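Local coordinates for leucine-rich-repeat protein (Methanosarcina barkeri, PDB 4WNR) that binds GDP and magnesium through its Roc G domain, here joined to part of the COR domain, while kinase activity of the whole protein is only inferred, at residues A[213-218]-A[256-261]; A[219-224]-A[271-276]; A[275-280]-A[313-318]. One frame throughout, in Å; residues are numbered along the deposited sequence.

Contact 1: A[213-218]-A[256-261]; sequences EVKTKL and LGVIVH
V258 sets its two methyls against two neighbouring side chains of helix 209-220: CG1 lies 4.0 Å from CB of L218, and CG2 lies 4.2 Å from CG of K215. With CG1 anti to the backbone N (chi1 179°) and CG2 anti to the carbonyl carbon, the two branches of the valine are shared out, one to each partner. K215 crosses it at about a right angle, and the touching atom is CG, well back from the charged end. That chain runs extended through chi3 and bends only at chi4 (-74°); further along, its CE approaches CD1 of L256 at 4.3 Å. The ammonium NZ continues to salt bridges with E219 and E41. L218 also reaches I259, CD1 to CG2 at 4.5 Å, and L253 of helix 243-256 lies against K215, L218 and V258 alike. G257, with positive phi, is the C-prime residue of a Schellman motif that ends helix 243-256, one residue before the valine. No hydrogen bond crosses between the segments, so helix 209-220 and the end of helix 243-256, both in the COR-A region, meet here through hydrocarbon alone, with the lysine giving its methylenes to the packing and its charge to carboxylates beyond.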
loop_
_atom_site.group_PDB
_atom_site.type_symbol
_atom_site.label_atom_id
_atom_site.label_comp_id
_atom_site.label_asym_id
_atom_site.label_seq_id
_atom_site.Cartn_x
_atom_site.Cartn_y
_atom_site.Cartn_z
ATOM N N GLU A 213 -12.803 15.219 -9.489
ATOM C CA GLU A 213 -12.357 15.353 -10.880
ATOM C C GLU A 213 -10.838 15.205 -10.995
ATOM O O GLU A 213 -10.344 14.575 -11.931
ATOM C CB GLU A 213 -12.815 16.690 -11.474
ATOM C CG GLU A 213 -14.320 16.790 -11.695
ATOM C CD GLU A 213 -14.826 15.879 -12.804
ATOM O OE1 GLU A 213 -14.237 15.891 -13.907
ATOM O OE2 GLU A 213 -15.820 15.157 -12.576
ATOM N N VAL A 214 -10.108 15.782 -10.041
ATOM C CA VAL A 214 -8.657 15.597 -9.955
ATOM C C VAL A 214 -8.330 14.125 -9.692
ATOM O O VAL A 214 -7.414 13.569 -10.298
ATOM C CB VAL A 214 -8.033 16.477 -8.846
ATOM C CG1 VAL A 214 -6.575 16.105 -8.597
ATOM C CG2 VAL A 214 -8.133 17.948 -9.217
ATOM N N LYS A 215 -9.092 13.508 -8.793
ATOM C CA LYS A 215 -8.901 12.102 -8.434
ATOM C C LYS A 215 -9.105 11.185 -9.639
ATOM O O LYS A 215 -8.232 10.382 -9.965
ATOM C CB LYS A 215 -9.858 11.712 -7.301
ATOM C CG LYS A 215 -9.765 10.259 -6.858
ATOM C CD LYS A 215 -10.652 9.993 -5.651
ATOM C CE LYS A 215 -10.877 8.506 -5.434
ATOM N NZ LYS A 215 -11.819 7.921 -6.430
ATOM N N THR A 216 -10.254 11.317 -10.295
ATOM C CA THR A 216 -10.601 10.472 -11.445
ATOM C C THR A 216 -9.685 10.707 -12.650
ATOM O O THR A 216 -9.461 9.796 -13.449
ATOM C CB THR A 216 -12.065 10.680 -11.880
ATOM O OG1 THR A 216 -12.322 12.078 -12.052
ATOM C CG2 THR A 216 -13.021 10.113 -10.838
ATOM N N LYS A 217 -9.167 11.926 -12.774
ATOM C CA LYS A 217 -8.195 12.258 -13.819
ATOM C C LYS A 217 -6.911 11.446 -13.627
ATOM O O LYS A 217 -6.390 10.860 -14.579
ATOM C CB LYS A 217 -7.885 13.761 -13.796
ATOM C CG LYS A 217 -7.029 14.268 -14.949
ATOM C CD LYS A 217 -7.768 14.240 -16.278
ATOM C CE LYS A 217 -7.082 15.115 -17.319
ATOM N NZ LYS A 217 -5.661 14.733 -17.558
ATOM N N LEU A 218 -6.420 11.416 -12.388
ATOM C CA LEU A 218 -5.203 10.678 -12.033
ATOM C C LEU A 218 -5.362 9.166 -12.199
ATOM O O LEU A 218 -4.419 8.482 -12.597
ATOM C CB LEU A 218 -4.786 10.996 -10.593
ATOM C CG LEU A 218 -4.299 12.426 -10.333
ATOM C CD1 LEU A 218 -4.361 12.756 -8.849
ATOM C CD2 LEU A 218 -2.888 12.629 -10.865
ATOM N N LEU A 256 -5.530 7.001 0.064
ATOM C CA LEU A 256 -6.501 6.243 -0.730
ATOM C C LEU A 256 -5.834 5.269 -1.698
ATOM O O LEU A 256 -6.473 4.332 -2.175
ATOM C CB LEU A 256 -7.410 7.192 -1.516
ATOM C CG LEU A 256 -8.357 8.069 -0.690
ATOM C CD1 LEU A 256 -9.063 9.068 -1.593
ATOM C CD2 LEU A 256 -9.367 7.228 0.077
ATOM N N GLY A 257 -4.559 5.504 -1.996
ATOM C CA GLY A 257 -3.793 4.636 -2.888
ATOM C C GLY A 257 -3.870 5.034 -4.352
ATOM O O GLY A 257 -3.496 4.253 -5.231
ATOM N N VAL A 258 -4.353 6.246 -4.618
ATOM C CA VAL A 258 -4.419 6.774 -5.984
ATOM C C VAL A 258 -3.007 7.120 -6.454
ATOM O O VAL A 258 -2.644 6.861 -7.604
ATOM C CB VAL A 258 -5.321 8.022 -6.075
ATOM C CG1 VAL A 258 -5.354 8.563 -7.501
ATOM C CG2 VAL A 258 -6.732 7.697 -5.608
ATOM N N ILE A 259 -2.231 7.714 -5.552
ATOM C CA ILE A 259 -0.813 7.979 -5.783
ATOM C C ILE A 259 0.014 7.432 -4.625
ATOM O O ILE A 259 -0.529 7.038 -3.595
ATOM C CB ILE A 259 -0.528 9.488 -5.937
ATOM C CG1 ILE A 259 -0.931 10.255 -4.669
ATOM C CG2 ILE A 259 -1.256 10.036 -7.159
ATOM C CD1 ILE A 259 -0.509 11.711 -4.663
ATOM N N VAL A 260 1.328 7.410 -4.815
ATOM C CA VAL A 260 2.269 7.107 -3.741
ATOM C C VAL A 260 3.168 8.330 -3.593
ATOM O O VAL A 260 3.961 8.636 -4.484
ATOM C CB VAL A 260 3.104 5.842 -4.030
ATOM C CG1 VAL A 260 3.993 5.499 -2.842
ATOM C CG2 VAL A 260 2.193 4.668 -4.361
ATOM N N HIS A 261 3.024 9.025 -2.467
ATOM C CA HIS A 261 3.670 10.319 -2.253
ATOM C C HIS A 261 4.232 10.433 -0.839
ATOM O O HIS A 261 3.624 9.956 0.119
ATOM C CB HIS A 261 2.665 11.449 -2.506
ATOM C CG HIS A 261 3.210 12.820 -2.247
ATOM N ND1 HIS A 261 3.782 13.593 -3.236
ATOM C CD2 HIS A 261 3.264 13.559 -1.114
ATOM C CE1 HIS A 261 4.168 14.746 -2.720
ATOM N NE2 HIS A 261 3.867 14.750 -1.434
#

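Contact 2: A[219-224]-A[271-276]; sequences EKMSCN and HVLEPK
The backbones of N224 and E274 come within 4.9 Å, CA to CA, where the carbonyl O of N224 accepts hydrogen bonds from two successive amides, L273 N at 2.8 Å and E274 N at 3.1 Å. Both donors come from the same face of the carbonyl plane and are tilted out of it; the bond from E274 is the straighter, with an N-H...O angle of 165° against 149°. Beside this doubly bonded carbonyl L273 points its side chain at the turn that follows helix 209-220: CD2 meets CB of M221 at 3.8 Å, while its CB sits 3.4 Å from the carbonyl O of C223. CG1 of V272 lies 3.7 Å from the N224 oxygen. The carbonyl lies at the end of the two-stranded antiparallel sheet of 225-226 and 271-272 in the COR-A region, just where the second strand gives way to helix 275-286. E274 is the N-cap of that helix. CG stands anti to the backbone N (chi1 179°) and the chain then bends at chi2, which carries the carboxylate away from N224 and lets OE1 take a weak capping bond from K276 N. The side chain of N224 meets E274 through ND2, 4.0 Å from CB, with the asparagine amide nearly perpendicular to the carboxylate. It also touches W277 of that helix and Y315 of the loop before helix 322-331.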
loop_
_atom_site.group_PDB
_atom_site.type_symbol
_atom_site.label_atom_id
_atom_site.label_comp_id
_atom_site.label_asym_id
_atom_site.label_seq_id
_atom_site.Cartn_x
_atom_site.Cartn_y
_atom_site.Cartn_z
ATOM N N GLU A 219 -6.552 8.655 -11.893
ATOM C CA GLU A 219 -6.829 7.217 -11.983
ATOM C C GLU A 219 -6.754 6.696 -13.418
ATOM O O GLU A 219 -6.202 5.623 -13.662
ATOM C CB GLU A 219 -8.202 6.893 -11.384
ATOM C CG GLU A 219 -8.236 6.953 -9.865
ATOM C CD GLU A 219 -9.629 6.773 -9.289
ATOM O OE1 GLU A 219 -10.544 6.344 -10.026
ATOM O OE2 GLU A 219 -9.812 7.059 -8.088
ATOM N N LYS A 220 -7.305 7.460 -14.359
ATOM C CA LYS A 220 -7.311 7.061 -15.771
ATOM C C LYS A 220 -5.981 7.323 -16.489
ATOM O O LYS A 220 -5.774 6.830 -17.600
ATOM C CB LYS A 220 -8.458 7.746 -16.518
ATOM C CG LYS A 220 -9.841 7.351 -16.012
ATOM C CD LYS A 220 -10.865 7.234 -17.136
ATOM C CE LYS A 220 -11.181 8.575 -17.785
ATOM N NZ LYS A 220 -11.973 9.474 -16.899
ATOM N N MET A 221 -5.091 8.094 -15.865
ATOM C CA MET A 221 -3.750 8.327 -16.414
ATOM C C MET A 221 -2.896 7.059 -16.352
ATOM O O MET A 221 -2.903 6.346 -15.348
ATOM C CB MET A 221 -3.039 9.471 -15.683
ATOM C CG MET A 221 -3.056 10.788 -16.440
ATOM S SD MET A 221 -2.147 12.079 -15.575
ATOM C CE MET A 221 -3.481 12.886 -14.702
ATOM N N SER A 222 -2.161 6.798 -17.432
ATOM C CA SER A 222 -1.346 5.586 -17.564
ATOM C C SER A 222 0.150 5.841 -17.340
ATOM O O SER A 222 0.971 4.950 -17.562
ATOM C CB SER A 222 -1.561 4.966 -18.947
ATOM O OG SER A 222 -1.177 5.864 -19.975
ATOM N N CYS A 223 0.496 7.049 -16.901
ATOM C CA CYS A 223 1.892 7.407 -16.639
ATOM C C CYS A 223 2.418 6.687 -15.401
ATOM O O CYS A 223 1.650 6.344 -14.500
ATOM C CB CYS A 223 2.032 8.919 -16.439
ATOM S SG CYS A 223 1.333 9.919 -17.772
ATOM N N ASN A 224 3.727 6.462 -15.362
ATOM C CA ASN A 224 4.372 5.851 -14.202
ATOM C C ASN A 224 4.352 6.795 -13.007
ATOM O O ASN A 224 4.068 6.383 -11.880
ATOM C CB ASN A 224 5.818 5.459 -14.526
ATOM C CG ASN A 224 5.914 4.372 -15.581
ATOM O OD1 ASN A 224 6.691 4.485 -16.529
ATOM N ND2 ASN A 224 5.133 3.308 -15.422
ATOM N N HIS A 271 5.411 11.948 -7.793
ATOM C CA HIS A 271 4.074 11.442 -7.477
ATOM C C HIS A 271 3.825 10.183 -8.297
ATOM O O HIS A 271 3.420 10.261 -9.458
ATOM C CB HIS A 271 3.004 12.487 -7.803
ATOM C CG HIS A 271 3.065 13.709 -6.941
ATOM N ND1 HIS A 271 4.161 14.544 -6.910
ATOM C CD2 HIS A 271 2.158 14.246 -6.092
ATOM C CE1 HIS A 271 3.932 15.536 -6.067
ATOM N NE2 HIS A 271 2.722 15.380 -5.559
ATOM N N VAL A 272 4.068 9.026 -7.690
ATOM C CA VAL A 272 3.998 7.748 -8.399
ATOM C C VAL A 272 2.549 7.294 -8.590
ATOM O O VAL A 272 1.783 7.204 -7.630
ATOM C CB VAL A 272 4.796 6.653 -7.660
ATOM C CG1 VAL A 272 4.680 5.315 -8.378
ATOM C CG2 VAL A 272 6.257 7.062 -7.535
ATOM N N LEU A 273 2.192 7.009 -9.841
ATOM C CA LEU A 273 0.860 6.501 -10.196
ATOM C C LEU A 273 0.844 4.978 -10.338
ATOM O O LEU A 273 -0.179 4.341 -10.084
ATOM C CB LEU A 273 0.369 7.147 -11.497
ATOM C CG LEU A 273 -0.351 8.493 -11.363
ATOM C CD1 LEU A 273 0.468 9.503 -10.573
ATOM C CD2 LEU A 273 -0.686 9.041 -12.742
ATOM N N GLU A 274 1.972 4.410 -10.760
ATOM C CA GLU A 274 2.125 2.962 -10.909
ATOM C C GLU A 274 3.074 2.419 -9.833
ATOM O O GLU A 274 4.279 2.657 -9.899
ATOM C CB GLU A 274 2.662 2.633 -12.308
ATOM C CG GLU A 274 2.887 1.151 -12.583
ATOM C CD GLU A 274 1.629 0.316 -12.418
ATOM O OE1 GLU A 274 1.701 -0.739 -11.751
ATOM O OE2 GLU A 274 0.569 0.717 -12.949
ATOM N N PRO A 275 2.534 1.693 -8.833
ATOM C CA PRO A 275 3.354 1.096 -7.769
ATOM C C PRO A 275 4.484 0.181 -8.260
ATOM O O PRO A 275 5.536 0.109 -7.622
ATOM C CB PRO A 275 2.337 0.286 -6.961
ATOM C CG PRO A 275 1.052 1.004 -7.161
ATOM C CD PRO A 275 1.094 1.519 -8.570
ATOM N N LYS A 276 4.263 -0.504 -9.378
ATOM C CA LYS A 276 5.268 -1.408 -9.953
ATOM C C LYS A 276 6.536 -0.679 -10.415
ATOM O O LYS A 276 7.615 -1.272 -10.457
ATOM C CB LYS A 276 4.671 -2.206 -11.116
ATOM C CG LYS A 276 3.592 -3.191 -10.693
ATOM C CD LYS A 276 3.039 -3.963 -11.879
ATOM C CE LYS A 276 1.966 -4.949 -11.442
ATOM N NZ LYS A 276 1.387 -5.699 -12.591
#

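Contact 3: A[275-280]-A[313-318]; sequences PKWITE and GDYYYP
Y315 points its side chain at helix 275-286 and turns one face of its ring to W277 CA, which stands 4.3 Å from the ring centroid in a CH-pi contact. The indole turns an edge toward the face of Y315, an offset edge-to-face pair with the planes at 72°. At the far end of the phenol, OH lies against K276 CB at 3.6 Å, while E280 CG approaches the ring edge. Y316 contributes chiefly backbone: its carbonyl O accepts a hydrogen bond from W277 NE1 at 3.1 Å over an almost straight N-H...O angle of 176°. The oxygen lies in the indole plane, although the donor stands above the plane of the carbonyl. Y317 comes back over the indole as an offset stack, centroids 4.5 Å apart, with CE1 over the rim of the tryptophan face. Its OH donates to W277 O at 2.7 Å, in the carbonyl plane and on a lone pair, and also packs against E280 CB. CG of W277 stands anti to the backbone N (chi1 -177°), which brings the indole to the loop, where NE1 reaches Y316 O and the ring stacks on Y317. With an alanine here, Y316 O would probably lose its indole donor and a gap would open beside Y315 and Y317, whose rings would be freer to shift. F225 and Y324 add to the packing around the indole. The arrangement is an aromatic cluster, W277 with Y315 and Y317, that joins the loop before helix 322-331 to helix 275-286 within the COR-A domain.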
loop_
_atom_site.group_PDB
_atom_site.type_symbol
_atom_site.label_atom_id
_atom_site.label_comp_id
_atom_site.label_asym_id
_atom_site.label_seq_id
_atom_site.Cartn_x
_atom_site.Cartn_y
_atom_site.Cartn_z
ATOM N N PRO A 275 2.534 1.693 -8.833
ATOM C CA PRO A 275 3.354 1.096 -7.769
ATOM C C PRO A 275 4.484 0.181 -8.260
ATOM O O PRO A 275 5.536 0.109 -7.622
ATOM C CB PRO A 275 2.337 0.286 -6.961
ATOM C CG PRO A 275 1.052 1.004 -7.161
ATOM C CD PRO A 275 1.094 1.519 -8.570
ATOM N N LYS A 276 4.263 -0.504 -9.378
ATOM C CA LYS A 276 5.268 -1.408 -9.953
ATOM C C LYS A 276 6.536 -0.679 -10.415
ATOM O O LYS A 276 7.615 -1.272 -10.457
ATOM C CB LYS A 276 4.671 -2.206 -11.116
ATOM C CG LYS A 276 3.592 -3.191 -10.693
ATOM C CD LYS A 276 3.039 -3.963 -11.879
ATOM C CE LYS A 276 1.966 -4.949 -11.442
ATOM N NZ LYS A 276 1.387 -5.699 -12.591
ATOM N N TRP A 277 6.397 0.600 -10.760
ATOM C CA TRP A 277 7.537 1.435 -11.154
ATOM C C TRP A 277 8.588 1.505 -10.047
ATOM O O TRP A 277 9.781 1.374 -10.312
ATOM C CB TRP A 277 7.065 2.846 -11.512
ATOM C CG TRP A 277 8.156 3.754 -11.994
ATOM C CD1 TRP A 277 8.736 3.754 -13.226
ATOM C CD2 TRP A 277 8.786 4.805 -11.254
ATOM N NE1 TRP A 277 9.696 4.736 -13.301
ATOM C CE2 TRP A 277 9.745 5.397 -12.102
ATOM C CE3 TRP A 277 8.636 5.303 -9.954
ATOM C CZ2 TRP A 277 10.550 6.461 -11.693
ATOM C CZ3 TRP A 277 9.438 6.359 -9.549
ATOM C CH2 TRP A 277 10.382 6.926 -10.416
ATOM N N ILE A 278 8.135 1.699 -8.811
ATOM C CA ILE A 278 9.036 1.795 -7.661
ATOM C C ILE A 278 9.705 0.450 -7.401
ATOM O O ILE A 278 10.932 0.351 -7.381
ATOM C CB ILE A 278 8.290 2.227 -6.377
ATOM C CG1 ILE A 278 7.692 3.627 -6.536
ATOM C CG2 ILE A 278 9.228 2.207 -5.173
ATOM C CD1 ILE A 278 6.630 3.951 -5.505
ATOM N N THR A 279 8.882 -0.577 -7.211
ATOM C CA THR A 279 9.355 -1.897 -6.789
ATOM C C THR A 279 10.339 -2.523 -7.780
ATOM O O THR A 279 11.394 -3.016 -7.381
ATOM C CB THR A 279 8.180 -2.867 -6.557
ATOM O OG1 THR A 279 7.363 -2.933 -7.732
ATOM C CG2 THR A 279 7.334 -2.412 -5.380
ATOM N N GLU A 280 9.996 -2.490 -9.065
ATOM C CA GLU A 280 10.862 -3.048 -10.109
ATOM C C GLU A 280 12.201 -2.310 -10.204
ATOM O O GLU A 280 13.219 -2.908 -10.556
ATOM C CB GLU A 280 10.157 -3.032 -11.469
ATOM C CG GLU A 280 8.961 -3.973 -11.565
ATOM C CD GLU A 280 9.330 -5.436 -11.382
ATOM O OE1 GLU A 280 10.431 -5.841 -11.815
ATOM O OE2 GLU A 280 8.516 -6.184 -10.802
ATOM N N GLY A 313 9.601 -4.164 -22.235
ATOM C CA GLY A 313 8.807 -3.280 -21.381
ATOM C C GLY A 313 9.409 -2.988 -20.018
ATOM O O GLY A 313 8.698 -2.983 -19.009
ATOM N N ASP A 314 10.720 -2.757 -19.982
ATOM C CA ASP A 314 11.381 -2.273 -18.772
ATOM C C ASP A 314 10.955 -0.828 -18.545
ATOM O O ASP A 314 10.835 -0.059 -19.498
ATOM C CB ASP A 314 12.907 -2.346 -18.902
ATOM C CG ASP A 314 13.441 -3.770 -18.848
ATOM O OD1 ASP A 314 12.791 -4.642 -18.234
ATOM O OD2 ASP A 314 14.530 -4.012 -19.410
ATOM N N TYR A 315 10.715 -0.467 -17.288
ATOM C CA TYR A 315 10.294 0.891 -16.955
ATOM C C TYR A 315 11.442 1.875 -17.156
ATOM O O TYR A 315 12.595 1.561 -16.855
ATOM C CB TYR A 315 9.792 0.967 -15.511
ATOM C CG TYR A 315 8.458 0.288 -15.280
ATOM C CD1 TYR A 315 7.312 0.719 -15.944
ATOM C CD2 TYR A 315 8.338 -0.773 -14.386
ATOM C CE1 TYR A 315 6.088 0.103 -15.733
ATOM C CE2 TYR A 315 7.118 -1.393 -14.167
ATOM C CZ TYR A 315 5.997 -0.952 -14.843
ATOM O OH TYR A 315 4.784 -1.566 -14.629
ATOM N N TYR A 316 11.119 3.056 -17.678
ATOM C CA TYR A 316 12.106 4.117 -17.859
ATOM C C TYR A 316 12.330 4.844 -16.537
ATOM O O TYR A 316 11.378 5.284 -15.895
ATOM C CB TYR A 316 11.655 5.104 -18.942
ATOM C CG TYR A 316 12.563 6.312 -19.108
ATOM C CD1 TYR A 316 13.948 6.168 -19.186
ATOM C CD2 TYR A 316 12.033 7.597 -19.203
ATOM C CE1 TYR A 316 14.777 7.268 -19.338
ATOM C CE2 TYR A 316 12.854 8.703 -19.359
ATOM C CZ TYR A 316 14.225 8.534 -19.425
ATOM O OH TYR A 316 15.045 9.632 -19.580
ATOM N N TYR A 317 13.595 4.952 -16.140
ATOM C CA TYR A 317 13.982 5.641 -14.914
ATOM C C TYR A 317 14.876 6.829 -15.255
ATOM O O TYR A 317 16.066 6.651 -15.515
ATOM C CB TYR A 317 14.715 4.681 -13.976
ATOM C CG TYR A 317 13.849 3.539 -13.502
ATOM C CD1 TYR A 317 12.979 3.701 -12.429
ATOM C CD2 TYR A 317 13.892 2.300 -14.132
ATOM C CE1 TYR A 317 12.180 2.660 -11.994
ATOM C CE2 TYR A 317 13.095 1.251 -13.704
ATOM C CZ TYR A 317 12.241 1.435 -12.634
ATOM O OH TYR A 317 11.447 0.395 -12.207
ATOM N N PRO A 318 14.300 8.047 -15.279
ATOM C CA PRO A 318 15.104 9.243 -15.535
ATOM C C PRO A 318 16.197 9.448 -14.481
ATOM O O PRO A 318 15.981 9.121 -13.312
ATOM C CB PRO A 318 14.080 10.380 -15.463
ATOM C CG PRO A 318 12.773 9.742 -15.770
ATOM C CD PRO A 318 12.861 8.354 -15.212
#

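In the fold
Following the chain from the Roc domain, helix 209-220 enters the COR-A region and carries the first segment of contact 1; its end, with the turn that follows, carries that of contact 2. Contact 1 closes a loop through helices 228-237 and 243-256; contact 2 begins inside that loop and ends beyond it, so the two cross. They touch directly where V260 N probably hydrogen-bonds to V272 O. Contact 3 opens on P275 and K276, shared with contact 2, and closes a later loop through helices 289-292 and 303-306, in series with contact 1. V272 of contact 2 packs on W277 and I278 of contact 3. Together they tie helix 209-220, the short two-stranded sheet, helix 275-286 and the loop before helix 322-331.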